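Local atomic coordinates of isoflavone reductase (Medicago sativa, PDB entry 2GAS), a protein that reduces 2'-hydroxyisoflavones to chiral isoflavanones with NADPH, a late step in making the pterocarpan phytoalexin medicarpin in alfalfa. Residues C152-T156 / G157-R161; I214-P217 / K218-L221; A228-E231 / K232-K236. One frame throughout, in Å; residues are numbered along the deposited sequence.

Contact 1. Residues C152-T156 / G157-R161; sequences CHAFT and GYFLR
Phe-155 and Tyr-158 both carry CG beside the backbone N and away from the carbonyl carbon (chi1 -77° and -72°), and at positions three residues apart these near-equal torsions go with two side chains that lie alongside each other, pointing the same way. Phe-155 CB lies at the edge of the tyrosine ring, 3.5 Å from Tyr-158 CD2, while the two rings stand obliquely, their centroids 6.0 Å apart. Phe-159, with much the same first torsion but one residue further round the turn, lays one face of its ring against Ala-154: the methyl CB sits 3.8 Å from the ring centroid, a CH-pi contact offset toward the rim. The chain here passes directly from the short strand 154-155 into a weakly bonded helical turn, and the carbonyl of Phe-155 sits at the change. Its O accepts two N-H groups, from Phe-159 N at 2.9 Å, almost straight at hydrogen (168°), and from Tyr-158 N at 3.1 Å, which comes from above the carbonyl plane. One residue on, Thr-156 O accepts the N-H of Arg-161 at 2.8 Å, a five-residue spacing that marks a wider, pi-type turn. Gly-157 N bonds to Glu-191 of helix 191-202, and Arg-161 pairs with Asp-170. Phe-155 also packs on Ile-14, inferred to belong to the NADP(+) site, and its side chain lies about 8 Å from that of Lys-133, the inferred proton acceptor.

Contact 2. Residues I214-P217 / K218-L221; sequences IRLP and KNYL
Leu-216 O takes the N-H of Asn-219 at 2.8 Å, the donor standing above the carbonyl plane and the angle at hydrogen a moderate 145°. This bond closes a short 3-10 turn over Pro-217 and Lys-218. A weaker one follows it, from Tyr-220 N to Pro-217 O at 3.3 Å, and a water donates to Tyr-220 O at 3.0 Å and weakly to the same proline oxygen. The turn thereby delivers the chain from the loop after strand 210-213 into strand 220-222, at the edge of the three-stranded mixed sheet.

Side chains run in pairs across it. With CG anti to its own N (chi1 -165°), Tyr-220 swings its ring back along Arg-215, and the two point the same way: CE1 comes within 4.0 Å of Arg-215 CG, while the guanidinium and ring planes are steeply inclined at 74°. The arginine touches this tyrosine through its aliphatic part; its charged end forms a salt bridge with Glu-286 and a cation-pi contact with Tyr-277. Leu-216 and Asn-219 likewise lie side by side, Leu-216 CD1 resting 4.1 Å from Asn-219 ND2. That buried amide is satisfied at both ends, OD1 accepting from Ala-299 N and ND2 donating to the carbonyls of Tyr-188 and Thr-297. Such a network should hold the amide in one rotation, so that a polar group can be buried beside leucine with its hydrogen-bonding needs met.

Contact 3. Residues A228-E231 / K232-K236; sequences ALWE and KKIGK
The last turns of helix 223-234 bond in the regular i to i+4 pattern, with Ile-234 N giving to Trp-230 O at 3.1 Å, before Gly-235 leaves the helix with positive phi (65°) and Lys-236 N makes a weak bond to Glu-231 O at 3.4 Å. Trp-230 and Ile-234 meet one turn apart, the side chains crossing at a slant. Ile-234 places CG1 between its N and carbonyl carbon (chi1 58°), which sends CG2 over one face of the indole: the methyl lies 3.8 Å from the centroid of the six-membered ring, a CH-pi contact, and 3.6 Å from Trp-230 CZ2. Lys-233 instead crosses the tryptophan at about a right angle, its CD 4.1 Å from CE3. Leu-229 CD1 lies 3.8 Å from Lys-232 NZ, and Glu-231 CG rests against Lys-236 O at 3.3 Å. The indole N-H donates to Pro-172 O, Glu-231 forms a salt bridge with Lys-240 in strand 239-243, and Lys-236 NZ bonds to Arg-173 O and forms a salt bridge with Asp-174. Helix 299-303 also borders it: Leu-303 packs on Trp-230 and Lys-233, and Lys-233 NZ bonds to Asn-304 and forms a salt bridge with Asp-300.

In the fold
All three contacts are local, yet burial changes their character. Contacts 1 and 2 are partly buried and hold opposite edges of one mixed sheet, strands 154-155 and 220-222 flanking 185-189; they touch directly where His-153 CD2 packs against Ile-214 O, 3.7 Å apart. Contact 1, nearest the chain's centre, joins aromatic packing to turn bonds near the inferred cofactor and catalytic sites, whereas contact 2 relies on a buried amide and an arginine bonded to the surrounding fold. Contact 3, whose centre lies about 27 Å from that of the chain, is a surface helix end with an indole face and charged side chains. Helix 223-234 follows strand 220-222 directly, and helix 299-303 borders all three contacts.

Contact 1. Residues C152-T156 / G157-R161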
ATOM      1  N   CYS A 152       4.160  -2.652  -1.917  1.00 15.56           N
ATOM      2  CA  CYS A 152       4.972  -1.918  -0.944  1.00 15.60           C
ATOM      3  C   CYS A 152       5.079  -2.580   0.416  1.00 16.29           C
ATOM      4  O   CYS A 152       5.715  -2.046   1.324  1.00 16.22           O
ATOM      5  CB  CYS A 152       4.415  -0.505  -0.767  1.00 14.99           C
ATOM      6  SG  CYS A 152       2.707  -0.468  -0.167  1.00 17.04           S
ATOM      7  N   HIS A 153       4.441  -3.733   0.567  1.00 15.84           N
ATOM      8  CA  HIS A 153       4.477  -4.457   1.822  1.00 15.81           C
ATOM      9  C   HIS A 153       3.973  -3.683   3.041  1.00 17.14           C
ATOM     10  O   HIS A 153       2.895  -3.097   2.984  1.00 18.61           O
ATOM     11  CB  HIS A 153       5.883  -5.032   2.024  1.00 16.46           C
ATOM     12  CG  HIS A 153       6.190  -6.144   1.070  1.00 15.83           C
ATOM     13  ND1 HIS A 153       5.567  -7.371   1.146  1.00 16.41           N
ATOM     14  CD2 HIS A 153       6.942  -6.175  -0.056  1.00 15.45           C
ATOM     15  CE1 HIS A 153       5.914  -8.106   0.105  1.00 17.25           C
ATOM     16  NE2 HIS A 153       6.747  -7.403  -0.641  1.00 16.51           N
ATOM     17  N   ALA A 154       4.746  -3.638   4.124  1.00 16.71           N
ATOM     18  CA  ALA A 154       4.276  -3.009   5.355  1.00 17.29           C
ATOM     19  C   ALA A 154       4.437  -1.506   5.562  1.00 17.74           C
ATOM     20  O   ALA A 154       5.544  -1.010   5.745  1.00 18.16           O
ATOM     21  CB  ALA A 154       4.875  -3.749   6.556  1.00 16.41           C
ATOM     22  N   PHE A 155       3.314  -0.792   5.560  1.00 17.12           N
ATOM     23  CA  PHE A 155       3.327   0.653   5.788  1.00 16.82           C
ATOM     24  C   PHE A 155       3.759   0.896   7.228  1.00 18.17           C
ATOM     25  O   PHE A 155       3.277   0.227   8.143  1.00 16.47           O
ATOM     26  CB  PHE A 155       1.928   1.244   5.621  1.00 17.57           C
ATOM     27  CG  PHE A 155       1.492   1.403   4.201  1.00 17.84           C
ATOM     28  CD1 PHE A 155       2.036   2.402   3.402  1.00 18.59           C
ATOM     29  CD2 PHE A 155       0.517   0.571   3.665  1.00 21.32           C
ATOM     30  CE1 PHE A 155       1.611   2.573   2.088  1.00 20.09           C
ATOM     31  CE2 PHE A 155       0.086   0.735   2.352  1.00 19.78           C
ATOM     32  CZ  PHE A 155       0.635   1.737   1.564  1.00 19.63           C
ATOM     33  N   THR A 156       4.640   1.868   7.436  1.00 16.64           N
ATOM     34  CA  THR A 156       5.099   2.177   8.785  1.00 17.26           C
ATOM     35  C   THR A 156       3.948   2.608   9.687  1.00 18.95           C
ATOM     36  O   THR A 156       3.865   2.188  10.841  1.00 19.33           O
ATOM     37  CB  THR A 156       6.152   3.300   8.771  1.00 18.06           C
ATOM     38  OG1 THR A 156       5.677   4.389   7.968  1.00 19.05           O
ATOM     39  CG2 THR A 156       7.473   2.788   8.214  1.00 18.71           C
ATOM     40  N   GLY A 157       3.053   3.437   9.151  1.00 18.27           N
ATOM     41  CA  GLY A 157       1.931   3.922   9.932  1.00 20.48           C
ATOM     42  C   GLY A 157       0.928   2.866  10.345  1.00 23.35           C
ATOM     43  O   GLY A 157       0.101   3.111  11.221  1.00 25.03           O
ATOM     44  N   TYR A 158       0.999   1.693   9.723  1.00 23.79           N
ATOM     45  CA  TYR A 158       0.076   0.611  10.036  1.00 26.51           C
ATOM     46  C   TYR A 158       0.706  -0.550  10.793  1.00 26.93           C
ATOM     47  O   TYR A 158       0.077  -1.108  11.693  1.00 29.07           O
ATOM     48  CB  TYR A 158      -0.568   0.086   8.753  1.00 28.94           C
ATOM     49  CG  TYR A 158      -1.574   1.043   8.161  1.00 34.82           C
ATOM     50  CD1 TYR A 158      -2.782   1.299   8.808  1.00 37.14           C
ATOM     51  CD2 TYR A 158      -1.309   1.718   6.968  1.00 38.01           C
ATOM     52  CE1 TYR A 158      -3.703   2.205   8.286  1.00 40.35           C
ATOM     53  CE2 TYR A 158      -2.223   2.627   6.436  1.00 40.39           C
ATOM     54  CZ  TYR A 158      -3.417   2.865   7.102  1.00 40.94           C
ATOM     55  OH  TYR A 158      -4.324   3.765   6.590  1.00 45.02           O
ATOM     56  N   PHE A 159       1.937  -0.910  10.433  1.00 24.32           N
ATOM     57  CA  PHE A 159       2.624  -2.031  11.072  1.00 24.03           C
ATOM     58  C   PHE A 159       3.671  -1.642  12.105  1.00 23.98           C
ATOM     59  O   PHE A 159       3.633  -2.101  13.245  1.00 26.62           O
ATOM     60  CB  PHE A 159       3.329  -2.910  10.031  1.00 26.15           C
ATOM     61  CG  PHE A 159       2.400  -3.705   9.157  1.00 29.78           C
ATOM     62  CD1 PHE A 159       1.723  -3.102   8.104  1.00 28.07           C
ATOM     63  CD2 PHE A 159       2.233  -5.072   9.370  1.00 30.25           C
ATOM     64  CE1 PHE A 159       0.893  -3.848   7.271  1.00 29.71           C
ATOM     65  CE2 PHE A 159       1.405  -5.826   8.543  1.00 31.63           C
ATOM     66  CZ  PHE A 159       0.735  -5.212   7.490  1.00 29.64           C
ATOM     67  N   LEU A 160       4.616  -0.807  11.690  1.00 19.92           N
ATOM     68  CA  LEU A 160       5.705  -0.403  12.559  1.00 18.89           C
ATOM     69  C   LEU A 160       5.311   0.492  13.722  1.00 20.25           C
ATOM     70  O   LEU A 160       5.908   0.409  14.794  1.00 18.94           O
ATOM     71  CB  LEU A 160       6.793   0.283  11.726  1.00 16.64           C
ATOM     72  CG  LEU A 160       8.161   0.437  12.392  1.00 19.05           C
ATOM     73  CD1 LEU A 160       8.671  -0.934  12.829  1.00 21.23           C
ATOM     74  CD2 LEU A 160       9.141   1.085  11.417  1.00 19.08           C
ATOM     75  N   ARG A 161       4.305   1.338  13.522  1.00 19.14           N
ATOM     76  CA  ARG A 161       3.896   2.251  14.580  1.00 22.15           C
ATOM     77  C   ARG A 161       3.622   1.572  15.914  1.00 20.20           C
ATOM     78  O   ARG A 161       3.926   2.130  16.965  1.00 21.40           O
ATOM     79  CB  ARG A 161       2.664   3.052  14.171  1.00 22.89           C
ATOM     80  CG  ARG A 161       2.294   4.065  15.228  1.00 28.61           C
ATOM     81  CD  ARG A 161       1.161   4.959  14.808  1.00 28.56           C
ATOM     82  NE  ARG A 161       0.835   5.890  15.882  1.00 31.41           N
ATOM     83  CZ  ARG A 161      -0.031   6.887  15.765  1.00 34.13           C
ATOM     84  NH1 ARG A 161      -0.663   7.083  14.615  1.00 36.15           N
ATOM     85  NH2 ARG A 161      -0.266   7.686  16.797  1.00 34.35           N
TER

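Contact 2. Residues I214-P217 / K218-L221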
ATOM      1  N   ILE A 214       8.765  -3.162  -3.134  1.00 16.16           N
ATOM      2  CA  ILE A 214       9.501  -2.254  -2.269  1.00 17.46           C
ATOM      3  C   ILE A 214      10.048  -3.020  -1.065  1.00 17.52           C
ATOM      4  O   ILE A 214       9.306  -3.374  -0.151  1.00 19.59           O
ATOM      5  CB  ILE A 214       8.601  -1.104  -1.742  1.00 18.22           C
ATOM      6  CG1 ILE A 214       7.830  -0.454  -2.895  1.00 21.49           C
ATOM      7  CG2 ILE A 214       9.457  -0.070  -1.008  1.00 18.83           C
ATOM      8  CD1 ILE A 214       8.682   0.300  -3.866  1.00 29.25           C
ATOM      9  N   ARG A 215      11.342  -3.317  -1.096  1.00 18.00           N
ATOM     10  CA  ARG A 215      12.026  -3.989   0.008  1.00 18.46           C
ATOM     11  C   ARG A 215      13.296  -3.157   0.158  1.00 18.80           C
ATOM     12  O   ARG A 215      14.311  -3.455  -0.464  1.00 19.58           O
ATOM     13  CB  ARG A 215      12.396  -5.439  -0.337  1.00 19.72           C
ATOM     14  CG  ARG A 215      11.303  -6.478  -0.085  1.00 22.21           C
ATOM     15  CD  ARG A 215      10.587  -6.884  -1.362  1.00 23.15           C
ATOM     16  NE  ARG A 215      11.469  -7.490  -2.364  1.00 20.90           N
ATOM     17  CZ  ARG A 215      11.742  -8.792  -2.463  1.00 19.56           C
ATOM     18  NH1 ARG A 215      11.215  -9.664  -1.613  1.00 18.38           N
ATOM     19  NH2 ARG A 215      12.520  -9.227  -3.446  1.00 20.32           N
ATOM     20  N   LEU A 216      13.221  -2.103   0.966  1.00 18.96           N
ATOM     21  CA  LEU A 216      14.354  -1.197   1.165  1.00 18.69           C
ATOM     22  C   LEU A 216      15.361  -1.768   2.171  1.00 19.17           C
ATOM     23  O   LEU A 216      15.015  -2.103   3.298  1.00 19.10           O
ATOM     24  CB  LEU A 216      13.823   0.166   1.613  1.00 18.10           C
ATOM     25  CG  LEU A 216      12.710   0.716   0.704  1.00 18.97           C
ATOM     26  CD1 LEU A 216      12.022   1.888   1.371  1.00 20.28           C
ATOM     27  CD2 LEU A 216      13.289   1.122  -0.647  1.00 20.15           C
ATOM     28  N   PRO A 217      16.636  -1.872   1.765  1.00 21.50           N
ATOM     29  CA  PRO A 217      17.719  -2.410   2.594  1.00 21.57           C
ATOM     30  C   PRO A 217      17.714  -2.108   4.092  1.00 21.57           C
ATOM     31  O   PRO A 217      17.708  -3.028   4.906  1.00 23.05           O
ATOM     32  CB  PRO A 217      18.969  -1.887   1.892  1.00 23.89           C
ATOM     33  CG  PRO A 217      18.562  -1.968   0.458  1.00 22.91           C
ATOM     34  CD  PRO A 217      17.168  -1.362   0.489  1.00 21.11           C
ATOM     35  N   LYS A 218      17.716  -0.833   4.463  1.00 21.73           N
ATOM     36  CA  LYS A 218      17.742  -0.475   5.876  1.00 22.15           C
ATOM     37  C   LYS A 218      16.418  -0.687   6.595  1.00 21.96           C
ATOM     38  O   LYS A 218      16.348  -0.565   7.820  1.00 22.26           O
ATOM     39  CB  LYS A 218      18.198   0.976   6.048  1.00 23.25           C
ATOM     40  CG  LYS A 218      19.679   1.177   5.745  1.00 23.99           C
ATOM     41  CD  LYS A 218      20.108   2.629   5.917  1.00 25.91           C
ATOM     42  CE  LYS A 218      19.467   3.525   4.869  1.00 25.96           C
ATOM     43  NZ  LYS A 218      19.918   4.943   4.992  1.00 25.59           N
ATOM     44  N   ASN A 219      15.375  -1.015   5.833  1.00 19.29           N
ATOM     45  CA  ASN A 219      14.044  -1.243   6.398  1.00 18.88           C
ATOM     46  C   ASN A 219      13.610  -2.696   6.257  1.00 18.37           C
ATOM     47  O   ASN A 219      12.453  -3.028   6.509  1.00 19.42           O
ATOM     48  CB  ASN A 219      13.012  -0.341   5.714  1.00 16.32           C
ATOM     49  CG  ASN A 219      13.234   1.129   6.009  1.00 18.33           C
ATOM     50  OD1 ASN A 219      14.171   1.497   6.718  1.00 18.80           O
ATOM     51  ND2 ASN A 219      12.370   1.979   5.466  1.00 14.35           N
ATOM     52  N   TYR A 220      14.541  -3.551   5.845  1.00 18.37           N
ATOM     53  CA  TYR A 220      14.275  -4.977   5.679  1.00 18.15           C
ATOM     54  C   TYR A 220      14.755  -5.543   7.008  1.00 18.02           C
ATOM     55  O   TYR A 220      15.946  -5.801   7.190  1.00 17.69           O
ATOM     56  CB  TYR A 220      15.108  -5.511   4.516  1.00 19.09           C
ATOM     57  CG  TYR A 220      14.687  -6.869   4.012  1.00 21.88           C
ATOM     58  CD1 TYR A 220      13.400  -7.079   3.520  1.00 23.70           C
ATOM     59  CD2 TYR A 220      15.583  -7.939   4.002  1.00 24.15           C
ATOM     60  CE1 TYR A 220      13.016  -8.323   3.027  1.00 24.30           C
ATOM     61  CE2 TYR A 220      15.207  -9.189   3.511  1.00 25.82           C
ATOM     62  CZ  TYR A 220      13.922  -9.370   3.026  1.00 26.04           C
ATOM     63  OH  TYR A 220      13.544 -10.599   2.531  1.00 30.58           O
ATOM     64  N   LEU A 221      13.819  -5.734   7.933  1.00 16.68           N
ATOM     65  CA  LEU A 221      14.161  -6.166   9.283  1.00 17.03           C
ATOM     66  C   LEU A 221      13.263  -7.235   9.875  1.00 17.27           C
ATOM     67  O   LEU A 221      12.060  -7.254   9.634  1.00 16.88           O
ATOM     68  CB  LEU A 221      14.102  -4.949  10.208  1.00 18.59           C
ATOM     69  CG  LEU A 221      14.894  -3.704   9.805  1.00 18.79           C
ATOM     70  CD1 LEU A 221      14.333  -2.483  10.523  1.00 20.60           C
ATOM     71  CD2 LEU A 221      16.363  -3.907  10.132  1.00 22.24           C
TER
HETATM   72  O   HOH W   1      18.543  -4.438   7.799  1.00 42.48           O

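Contact 3. Residues A228-E231 / K232-K236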
ATOM      1  N   ALA A 228      15.002  -4.638  18.743  1.00 18.52           N
ATOM      2  CA  ALA A 228      16.327  -4.221  19.205  1.00 19.51           C
ATOM      3  C   ALA A 228      16.581  -2.759  18.829  1.00 20.81           C
ATOM      4  O   ALA A 228      17.187  -2.007  19.594  1.00 20.86           O
ATOM      5  CB  ALA A 228      17.400  -5.123  18.600  1.00 19.99           C
ATOM      6  N   LEU A 229      16.114  -2.355  17.650  1.00 19.89           N
ATOM      7  CA  LEU A 229      16.276  -0.977  17.192  1.00 20.14           C
ATOM      8  C   LEU A 229      15.532  -0.017  18.130  1.00 19.74           C
ATOM      9  O   LEU A 229      16.066   1.013  18.548  1.00 19.55           O
ATOM     10  CB  LEU A 229      15.729  -0.834  15.767  1.00 21.36           C
ATOM     11  CG  LEU A 229      15.720   0.574  15.169  1.00 26.33           C
ATOM     12  CD1 LEU A 229      17.136   1.137  15.182  1.00 28.20           C
ATOM     13  CD2 LEU A 229      15.171   0.534  13.746  1.00 27.74           C
ATOM     14  N   TRP A 230      14.291  -0.366  18.461  1.00 17.91           N
ATOM     15  CA  TRP A 230      13.471   0.455  19.344  1.00 17.35           C
ATOM     16  C   TRP A 230      14.072   0.519  20.748  1.00 17.25           C
ATOM     17  O   TRP A 230      14.103   1.576  21.369  1.00 17.43           O
ATOM     18  CB  TRP A 230      12.044  -0.112  19.393  1.00 17.57           C
ATOM     19  CG  TRP A 230      11.112   0.603  20.332  1.00 16.54           C
ATOM     20  CD1 TRP A 230      10.432   0.052  21.382  1.00 18.90           C
ATOM     21  CD2 TRP A 230      10.725   1.984  20.286  1.00 17.88           C
ATOM     22  NE1 TRP A 230       9.643   0.999  21.989  1.00 19.73           N
ATOM     23  CE2 TRP A 230       9.803   2.194  21.338  1.00 18.90           C
ATOM     24  CE3 TRP A 230      11.065   3.063  19.457  1.00 16.87           C
ATOM     25  CZ2 TRP A 230       9.216   3.445  21.584  1.00 18.60           C
ATOM     26  CZ3 TRP A 230      10.482   4.306  19.702  1.00 17.42           C
ATOM     27  CH2 TRP A 230       9.568   4.483  20.757  1.00 18.21           C
ATOM     28  N   GLU A 231      14.548  -0.618  21.249  1.00 18.31           N
ATOM     29  CA  GLU A 231      15.157  -0.660  22.574  1.00 20.16           C
ATOM     30  C   GLU A 231      16.332   0.295  22.668  1.00 20.08           C
ATOM     31  O   GLU A 231      16.526   0.962  23.689  1.00 22.05           O
ATOM     32  CB  GLU A 231      15.624  -2.075  22.888  1.00 19.16           C
ATOM     33  CG  GLU A 231      14.498  -2.980  23.322  1.00 18.79           C
ATOM     34  CD  GLU A 231      14.951  -4.401  23.512  1.00 17.98           C
ATOM     35  OE1 GLU A 231      14.256  -5.142  24.234  1.00 22.21           O
ATOM     36  OE2 GLU A 231      15.995  -4.770  22.927  1.00 22.98           O
ATOM     37  N   LYS A 232      17.119   0.364  21.603  1.00 21.21           N
ATOM     38  CA  LYS A 232      18.270   1.255  21.580  1.00 23.11           C
ATOM     39  C   LYS A 232      17.797   2.703  21.666  1.00 22.30           C
ATOM     40  O   LYS A 232      18.424   3.541  22.318  1.00 24.56           O
ATOM     41  CB  LYS A 232      19.070   1.057  20.292  1.00 26.60           C
ATOM     42  CG  LYS A 232      20.267   1.988  20.170  1.00 30.90           C
ATOM     43  CD  LYS A 232      20.865   1.961  18.768  1.00 36.00           C
ATOM     44  CE  LYS A 232      19.830   2.372  17.723  1.00 38.49           C
ATOM     45  NZ  LYS A 232      20.414   2.559  16.365  1.00 39.33           N
ATOM     46  N   LYS A 233      16.673   2.990  21.020  1.00 20.76           N
ATOM     47  CA  LYS A 233      16.128   4.344  21.013  1.00 21.03           C
ATOM     48  C   LYS A 233      15.600   4.842  22.351  1.00 20.14           C
ATOM     49  O   LYS A 233      15.814   6.000  22.704  1.00 21.82           O
ATOM     50  CB  LYS A 233      15.026   4.456  19.961  1.00 23.67           C
ATOM     51  CG  LYS A 233      15.551   4.379  18.549  1.00 26.84           C
ATOM     52  CD  LYS A 233      14.436   4.544  17.549  1.00 29.56           C
ATOM     53  CE  LYS A 233      15.005   4.737  16.165  1.00 33.69           C
ATOM     54  NZ  LYS A 233      15.892   5.939  16.119  1.00 35.16           N
ATOM     55  N   ILE A 234      14.910   3.988  23.099  1.00 19.57           N
ATOM     56  CA  ILE A 234      14.377   4.420  24.381  1.00 19.61           C
ATOM     57  C   ILE A 234      15.265   4.056  25.562  1.00 20.31           C
ATOM     58  O   ILE A 234      14.943   4.360  26.713  1.00 20.63           O
ATOM     59  CB  ILE A 234      12.956   3.877  24.617  1.00 20.49           C
ATOM     60  CG1 ILE A 234      12.944   2.349  24.555  1.00 19.88           C
ATOM     61  CG2 ILE A 234      12.017   4.459  23.568  1.00 19.62           C
ATOM     62  CD1 ILE A 234      11.652   1.743  25.088  1.00 22.30           C
ATOM     63  N   GLY A 235      16.380   3.396  25.271  1.00 22.05           N
ATOM     64  CA  GLY A 235      17.313   3.037  26.321  1.00 23.27           C
ATOM     65  C   GLY A 235      16.860   2.061  27.390  1.00 23.87           C
ATOM     66  O   GLY A 235      17.244   2.203  28.550  1.00 26.91           O
ATOM     67  N   LYS A 236      16.034   1.084  27.027  1.00 24.81           N
ATOM     68  CA  LYS A 236      15.608   0.072  27.988  1.00 23.70           C
ATOM     69  C   LYS A 236      15.261  -1.208  27.248  1.00 23.25           C
ATOM     70  O   LYS A 236      14.992  -1.183  26.047  1.00 23.22           O
ATOM     71  CB  LYS A 236      14.414   0.545  28.826  1.00 27.31           C
ATOM     72  CG  LYS A 236      13.147   0.820  28.052  1.00 26.49           C
ATOM     73  CD  LYS A 236      11.959   1.006  28.998  1.00 26.99           C
ATOM     74  CE  LYS A 236      11.569  -0.308  29.669  1.00 26.75           C
ATOM     75  NZ  LYS A 236      10.268  -0.211  30.387  1.00 23.59           N
TER